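Local coordinates for peroxisomal fatty acid beta-oxidation multifunctional protein MFP2 (PDB 2WTB) that carries out successive steps of peroxisomal fatty acid beta-oxidation, hydrating long-chain enoyl-CoA and oxidising 3-hydroxyacyl-CoA with NAD, at residues I89-I94 and G266-A271; V498-F503 and S559-K564; A508-V513 and M566-M571. All coordinates share one frame; numbering follows the deposited sequence.

Contact 1 (I89-I94 and G266-A271); sequences ISIDII and GLEKEA
Ile-91 and Leu-267 bring helices 88-99 and 263-277 together, their CA atoms 7.0 Å apart, where the short helical segments run at 130° to each other with axes 9.9 Å apart. The first helix is widened here by a pi-type turn in which Ile-94 N bonds to Ile-89 O at 2.8 Å, while the Ile-93 N bond to the same carbonyl is weak. Ile-91 carries most of the contact. Its CG1 stands anti to its own carbonyl carbon (chi1 -57°) and chi2 is extended, which carries the ethyl arm across to Leu-267. The two side chains lie alongside each other but point contrary ways, with Ile-91 CG1 3.9 Å from Leu-267 CB. Beyond it, Ile-91 CD1 meets the aliphatic part of Glu-268, 3.7 Å from CG, the two chains crossing nearly at right angles; Glu-268 belongs to the exposed margin of the interface. Ser-90 is buried. Its OG sits 4.0 Å from Leu-267 CD2 and hydrogen-bonds a water at 2.7 Å, which in turn donates a weak bond to Leu-267 O. The Ser-90 side chain lies about 7 Å from that of Glu-119, the predicted nucleophile, so this is a helix-on-helix joint close to the probable hydratase active site of the crotonase fold.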
# COMPACT_ATOMS: atom_id res chain seq x y z
N ILE A 89 -26.33 -12.86 8.76
CA ILE A 89 -26.27 -12.77 7.31
C ILE A 89 -25.66 -14.04 6.72
O ILE A 89 -26.29 -14.73 5.91
CB ILE A 89 -25.45 -11.56 6.85
CG1 ILE A 89 -26.07 -10.27 7.38
CG2 ILE A 89 -25.36 -11.52 5.34
CD1 ILE A 89 -25.21 -9.05 7.17
N SER A 90 -24.43 -14.33 7.12
CA SER A 90 -23.71 -15.50 6.63
C SER A 90 -24.58 -16.75 6.64
O SER A 90 -24.65 -17.48 5.65
CB SER A 90 -22.45 -15.73 7.47
OG SER A 90 -21.77 -16.90 7.04
N ILE A 91 -25.26 -16.98 7.76
CA ILE A 91 -25.99 -18.22 7.97
C ILE A 91 -27.47 -18.12 7.63
O ILE A 91 -27.96 -18.86 6.77
CB ILE A 91 -25.83 -18.70 9.42
CG1 ILE A 91 -24.34 -18.86 9.76
CG2 ILE A 91 -26.58 -20.00 9.65
CD1 ILE A 91 -24.08 -19.16 11.21
N ASP A 92 -28.18 -17.21 8.29
CA ASP A 92 -29.63 -17.11 8.11
C ASP A 92 -30.04 -16.62 6.72
O ASP A 92 -30.98 -17.14 6.13
CB ASP A 92 -30.25 -16.21 9.18
CG ASP A 92 -30.39 -16.91 10.52
OD1 ASP A 92 -31.10 -16.38 11.40
OD2 ASP A 92 -29.80 -18.00 10.69
N ILE A 93 -29.33 -15.62 6.21
CA ILE A 93 -29.68 -15.01 4.93
C ILE A 93 -29.05 -15.73 3.75
O ILE A 93 -29.75 -16.22 2.86
CB ILE A 93 -29.29 -13.52 4.87
CG1 ILE A 93 -29.96 -12.76 6.02
CG2 ILE A 93 -29.68 -12.92 3.53
CD1 ILE A 93 -31.45 -12.99 6.11
N ILE A 94 -27.73 -15.80 3.74
CA ILE A 94 -27.00 -16.37 2.62
C ILE A 94 -27.12 -17.89 2.52
O ILE A 94 -27.39 -18.43 1.45
CB ILE A 94 -25.51 -15.98 2.66
CG1 ILE A 94 -25.34 -14.50 2.29
CG2 ILE A 94 -24.70 -16.84 1.72
CD1 ILE A 94 -23.90 -14.06 2.18
N GLY A 266 -18.39 -24.89 10.73
CA GLY A 266 -17.43 -23.96 10.16
C GLY A 266 -17.96 -22.54 10.09
O GLY A 266 -17.25 -21.59 10.39
N LEU A 267 -19.22 -22.41 9.68
CA LEU A 267 -19.84 -21.09 9.56
C LEU A 267 -19.83 -20.35 10.89
O LEU A 267 -19.27 -19.26 10.99
CB LEU A 267 -21.27 -21.21 9.03
CG LEU A 267 -21.42 -21.65 7.57
CD1 LEU A 267 -22.88 -21.72 7.16
CD2 LEU A 267 -20.66 -20.71 6.65
N GLU A 268 -20.44 -20.95 11.90
CA GLU A 268 -20.51 -20.33 13.22
C GLU A 268 -19.12 -20.01 13.76
O GLU A 268 -18.94 -19.04 14.51
CB GLU A 268 -21.28 -21.23 14.18
CG GLU A 268 -22.74 -21.42 13.78
CD GLU A 268 -23.43 -22.52 14.55
OE1 GLU A 268 -22.77 -23.17 15.40
OE2 GLU A 268 -24.64 -22.74 14.31
N LYS A 269 -18.13 -20.81 13.38
CA LYS A 269 -16.75 -20.57 13.79
C LYS A 269 -16.21 -19.31 13.13
O LYS A 269 -15.49 -18.53 13.76
CB LYS A 269 -15.87 -21.77 13.43
CG LYS A 269 -14.66 -21.94 14.34
CD LYS A 269 -13.58 -20.91 14.05
CE LYS A 269 -12.43 -21.03 15.05
NZ LYS A 269 -12.82 -20.62 16.42
N GLU A 270 -16.55 -19.12 11.86
CA GLU A 270 -16.15 -17.94 11.11
C GLU A 270 -16.86 -16.70 11.66
O GLU A 270 -16.25 -15.65 11.83
N ALA A 271 -18.15 -16.84 11.94
CA ALA A 271 -18.94 -15.76 12.50
C ALA A 271 -18.33 -15.26 13.81
O ALA A 271 -18.34 -14.06 14.09
CB ALA A 271 -20.37 -16.21 12.72
O HOH W 1 -19.47 -16.93 8.42

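Contact 2 (V498-F503 and S559-K564); sequences VNRMFF and SERTYK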
# COMPACT_ATOMS: atom_id res chain seq x y z
N VAL A 498 9.99 12.33 4.49
CA VAL A 498 10.47 10.96 4.68
C VAL A 498 11.88 10.90 5.28
O VAL A 498 12.08 10.34 6.35
CB VAL A 498 10.44 10.17 3.36
CG1 VAL A 498 10.98 8.76 3.58
CG2 VAL A 498 9.03 10.13 2.81
N ASN A 499 12.85 11.47 4.57
CA ASN A 499 14.24 11.43 5.02
C ASN A 499 14.48 12.20 6.32
O ASN A 499 15.24 11.75 7.17
CB ASN A 499 15.17 11.95 3.92
CG ASN A 499 15.28 10.98 2.76
OD1 ASN A 499 15.90 11.29 1.74
ND2 ASN A 499 14.68 9.81 2.91
N ARG A 500 13.83 13.35 6.47
CA ARG A 500 13.95 14.13 7.69
C ARG A 500 13.37 13.37 8.88
O ARG A 500 13.84 13.49 10.01
CB ARG A 500 13.25 15.48 7.55
CG ARG A 500 13.26 16.29 8.84
CD ARG A 500 12.40 17.53 8.74
NE ARG A 500 12.31 18.22 10.03
CZ ARG A 500 11.55 19.28 10.25
NH1 ARG A 500 10.81 19.79 9.28
NH2 ARG A 500 11.53 19.84 11.45
N MET A 501 12.33 12.58 8.60
CA MET A 501 11.62 11.83 9.62
C MET A 501 12.52 10.77 10.25
O MET A 501 12.55 10.60 11.47
CB MET A 501 10.41 11.17 8.99
CG MET A 501 9.19 11.09 9.88
SD MET A 501 7.82 10.36 8.96
CE MET A 501 6.46 10.73 10.06
N PHE A 502 13.25 10.06 9.40
CA PHE A 502 14.03 8.90 9.83
C PHE A 502 15.52 9.16 9.99
O PHE A 502 16.30 8.22 10.16
CB PHE A 502 13.80 7.72 8.87
CG PHE A 502 12.52 6.99 9.11
CD1 PHE A 502 12.46 5.94 10.01
CD2 PHE A 502 11.36 7.35 8.45
CE1 PHE A 502 11.28 5.26 10.24
CE2 PHE A 502 10.18 6.68 8.67
CZ PHE A 502 10.14 5.63 9.57
N PHE A 503 15.93 10.42 9.93
CA PHE A 503 17.35 10.72 10.10
C PHE A 503 17.84 10.44 11.53
O PHE A 503 18.98 10.01 11.71
CB PHE A 503 17.71 12.14 9.63
CG PHE A 503 17.62 13.19 10.70
CD1 PHE A 503 18.57 13.26 11.70
CD2 PHE A 503 16.61 14.14 10.68
CE1 PHE A 503 18.50 14.23 12.69
CE2 PHE A 503 16.53 15.11 11.66
CZ PHE A 503 17.48 15.16 12.66
N SER A 559 22.19 20.87 13.80
CA SER A 559 23.37 20.42 14.54
C SER A 559 23.08 20.01 15.98
O SER A 559 23.56 18.97 16.45
CB SER A 559 24.45 21.49 14.50
OG SER A 559 23.97 22.72 15.01
N GLU A 560 22.30 20.82 16.69
CA GLU A 560 22.03 20.58 18.11
C GLU A 560 21.04 19.44 18.33
O GLU A 560 20.55 19.25 19.45
CB GLU A 560 21.52 21.86 18.78
N ARG A 561 20.74 18.69 17.28
CA ARG A 561 19.78 17.60 17.35
C ARG A 561 20.30 16.36 16.64
O ARG A 561 19.58 15.38 16.48
CB ARG A 561 18.45 18.02 16.72
CG ARG A 561 17.57 18.88 17.61
CD ARG A 561 16.58 19.66 16.77
NE ARG A 561 16.01 18.85 15.70
CZ ARG A 561 15.31 19.35 14.69
NH1 ARG A 561 15.08 20.65 14.60
NH2 ARG A 561 14.83 18.54 13.75
N THR A 562 21.55 16.41 16.20
CA THR A 562 22.13 15.32 15.43
C THR A 562 23.42 14.80 16.06
O THR A 562 24.04 15.48 16.88
CB THR A 562 22.41 15.74 13.97
OG1 THR A 562 23.41 16.77 13.95
CG2 THR A 562 21.15 16.26 13.31
N TYR A 563 23.81 13.59 15.67
CA TYR A 563 25.05 13.00 16.14
C TYR A 563 25.86 12.42 14.98
O TYR A 563 25.46 11.43 14.36
CB TYR A 563 24.77 11.91 17.18
CG TYR A 563 26.03 11.28 17.73
CD1 TYR A 563 26.78 11.93 18.70
CD2 TYR A 563 26.48 10.04 17.27
CE1 TYR A 563 27.93 11.36 19.20
CE2 TYR A 563 27.63 9.47 17.77
CZ TYR A 563 28.35 10.14 18.74
OH TYR A 563 29.50 9.57 19.24
N LYS A 564 26.99 13.04 14.70
CA LYS A 564 27.87 12.59 13.62
C LYS A 564 28.82 11.51 14.11
O LYS A 564 29.93 11.79 14.55
CB LYS A 564 28.66 13.77 13.05
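Phe-503 reaches Thr-562 through an unusual first torsion, chi1 91°, that turns its ring toward the loop 559-564. Thr-562 answers with chi1 64°, which sets OG1 between its backbone N and carbonyl carbon and leaves CG2 anti to that carbon, facing the ring. Both segments belong to the helical C-terminal domain of the 3-hydroxyacyl-CoA dehydrogenase family, and the contact ties the start of its helix 498-514 to the loop between helices 544-557 and 567-572. The Thr-562 and Phe-503 side chains cross at about a right angle; CG2 of the threonine comes to the ring obliquely, 3.4 Å from Phe-503 CE1, with CZ next at 3.9 Å. Close to the plane of the same ring, at its edge, lies the carbonyl oxygen Arg-561 O, 4.1 Å from Phe-503 CE1. The ring also stacks with Phe-554, so helix 544-557 packs on it as well as the loop.

Two arginines meet beyond the far end of the ring. Arg-500 is extended along its whole length, while Arg-561 bends near its end, and both guanidinium groups come to Glu-638 of helix 624-644: its OE2 takes salt bridges from Arg-500 NE and Arg-561 NH2. Arg-500 NH1 has a second acid in Glu-645. The shared carboxylate probably offsets the charge of the two cations and accounts for their closeness. Arg-561 NH2 approaches the edge of the Arg-500 guanidinium, near its plane, with 4.2 Å between Arg-500 NH2 and Arg-561 NH2.

Contact 3 (A508-V513 and M566-M571); sequences AAMFLV and MIIPLM
Helix 498-514 meets the first turn of the short helix 567-572 almost perpendicularly, at 79°, and comes nearest at Met-510 and Ile-567, whose CA atoms are 8.0 Å apart. The segment axes stay 12.8 Å apart, so side chains do most of the bridging; the four residues that touch are all buried and apolar. Met-510 is the long arm. CG stands anti to its carbonyl carbon (chi1 -71°), and the chain runs extended through SD, delivering the CE methyl to the end of Ile-568. There CE sits over the last bond of the isoleucine, 3.6 Å from Ile-568 CG1 and equally 3.6 Å from CD1, the two side chains crossing at about a right angle. This pairing lies inside the helical C-terminal domain of the dehydrogenase half, where Phe-536 of helix 535-542 touches both Met-510 and Val-513, and Phe-544 and Ile-548 of helix 544-557 pack on Ile-568. A second, separate touch is made about one turn further along helix 498-514: Val-513 turns CG1 to the CD1 methyl of Ile-567, 3.8 Å away, a methyl-to-methyl meeting at a slant. Ile-567 gets there with CG1 anti to its carbonyl carbon and an extended chi2 of -179°, which leads CD1 to the side of helix 498-514. The same Ile-567 CD1 methyl also comes to the helix backbone, 4.4 Å from the carbonyl oxygen Met-510 O.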
# COMPACT_ATOMS: atom_id res chain seq x y z
N ALA A 508 20.45 7.58 16.38
CA ALA A 508 20.13 7.07 17.70
C ALA A 508 20.74 5.68 17.88
O ALA A 508 21.25 5.35 18.95
CB ALA A 508 18.63 7.01 17.91
N ALA A 509 20.67 4.89 16.82
CA ALA A 509 21.24 3.55 16.83
C ALA A 509 22.75 3.61 17.06
O ALA A 509 23.28 2.97 17.97
CB ALA A 509 20.93 2.84 15.53
N MET A 510 23.43 4.39 16.24
CA MET A 510 24.89 4.48 16.30
C MET A 510 25.39 5.06 17.62
O MET A 510 26.45 4.68 18.10
CB MET A 510 25.44 5.27 15.12
CG MET A 510 25.33 4.53 13.79
SD MET A 510 26.40 5.21 12.51
CE MET A 510 26.04 4.09 11.16
N PHE A 511 24.63 5.98 18.20
CA PHE A 511 24.98 6.53 19.51
C PHE A 511 24.93 5.43 20.56
O PHE A 511 25.78 5.38 21.46
CB PHE A 511 24.05 7.67 19.91
CG PHE A 511 24.15 8.05 21.36
CD1 PHE A 511 23.21 7.61 22.27
CD2 PHE A 511 25.20 8.84 21.81
CE1 PHE A 511 23.30 7.96 23.61
CE2 PHE A 511 25.30 9.19 23.15
CZ PHE A 511 24.35 8.75 24.05
N LEU A 512 23.94 4.55 20.45
CA LEU A 512 23.81 3.42 21.36
C LEU A 512 25.00 2.48 21.21
O LEU A 512 25.51 1.95 22.20
CB LEU A 512 22.51 2.67 21.09
CG LEU A 512 21.21 3.40 21.43
CD1 LEU A 512 20.01 2.61 20.94
CD2 LEU A 512 21.11 3.66 22.92
N VAL A 513 25.44 2.28 19.97
CA VAL A 513 26.57 1.42 19.69
C VAL A 513 27.85 1.97 20.31
O VAL A 513 28.60 1.23 20.95
CB VAL A 513 26.77 1.20 18.18
CG1 VAL A 513 28.23 0.91 17.86
CG2 VAL A 513 25.88 0.08 17.69
N MET A 566 31.54 8.84 13.87
CA MET A 566 32.69 8.67 12.99
C MET A 566 32.85 7.22 12.55
O MET A 566 33.78 6.87 11.83
CB MET A 566 33.97 9.15 13.69
CG MET A 566 35.06 9.62 12.74
SD MET A 566 34.59 11.11 11.84
CE MET A 566 34.44 12.29 13.17
N ILE A 567 31.92 6.37 12.99
CA ILE A 567 31.97 4.94 12.67
C ILE A 567 32.05 4.68 11.17
O ILE A 567 33.00 4.07 10.69
CB ILE A 567 30.77 4.18 13.26
CG1 ILE A 567 30.81 4.22 14.79
CG2 ILE A 567 30.75 2.74 12.77
CD1 ILE A 567 29.68 3.46 15.45
N ILE A 568 31.05 5.15 10.43
CA ILE A 568 31.01 4.94 8.99
C ILE A 568 32.25 5.48 8.27
O ILE A 568 32.90 4.74 7.52
CB ILE A 568 29.74 5.54 8.35
CG1 ILE A 568 28.52 4.69 8.69
CG2 ILE A 568 29.90 5.65 6.84
CD1 ILE A 568 27.26 5.13 7.99
N PRO A 569 32.59 6.76 8.49
CA PRO A 569 33.76 7.34 7.81
C PRO A 569 35.02 6.51 8.02
O PRO A 569 35.75 6.25 7.06
CB PRO A 569 33.91 8.70 8.50
CG PRO A 569 32.53 9.05 8.93
CD PRO A 569 31.90 7.75 9.33
N LEU A 570 35.28 6.09 9.25
CA LEU A 570 36.45 5.29 9.57
C LEU A 570 36.47 3.98 8.78
O LEU A 570 37.53 3.44 8.48
CB LEU A 570 36.53 5.01 11.07
CG LEU A 570 36.88 6.20 11.96
CD1 LEU A 570 36.67 5.85 13.43
CD2 LEU A 570 38.31 6.65 11.71
N MET A 571 35.29 3.47 8.46
CA MET A 571 35.17 2.23 7.69
C MET A 571 35.44 2.50 6.21
O MET A 571 36.05 1.69 5.53
CB MET A 571 33.79 1.62 7.87
CG MET A 571 33.45 1.24 9.30
SD MET A 571 31.80 0.53 9.44
CE MET A 571 31.95 -0.91 8.38

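Contacts 2 and 3 belong together: both use helix 498-514, its beginning and its later turns, and both hold it against the chain that follows helix 544-557, first the loop and then helix 567-572. Their centres are 14 Å apart, and Tyr-563 touches Phe-511 between them. Contact 3 is fully buried and wholly apolar; contact 2, partly buried, adds an aromatic ring and arginines that share an acid. Contact 1 lies on the other side of the chain's centre, about 52 Å from contact 2 and 56 Å from contact 3, centre to centre. It joins two helices near the probable hydratase site, running from a buried, water-linked serine to an exposed glutamate.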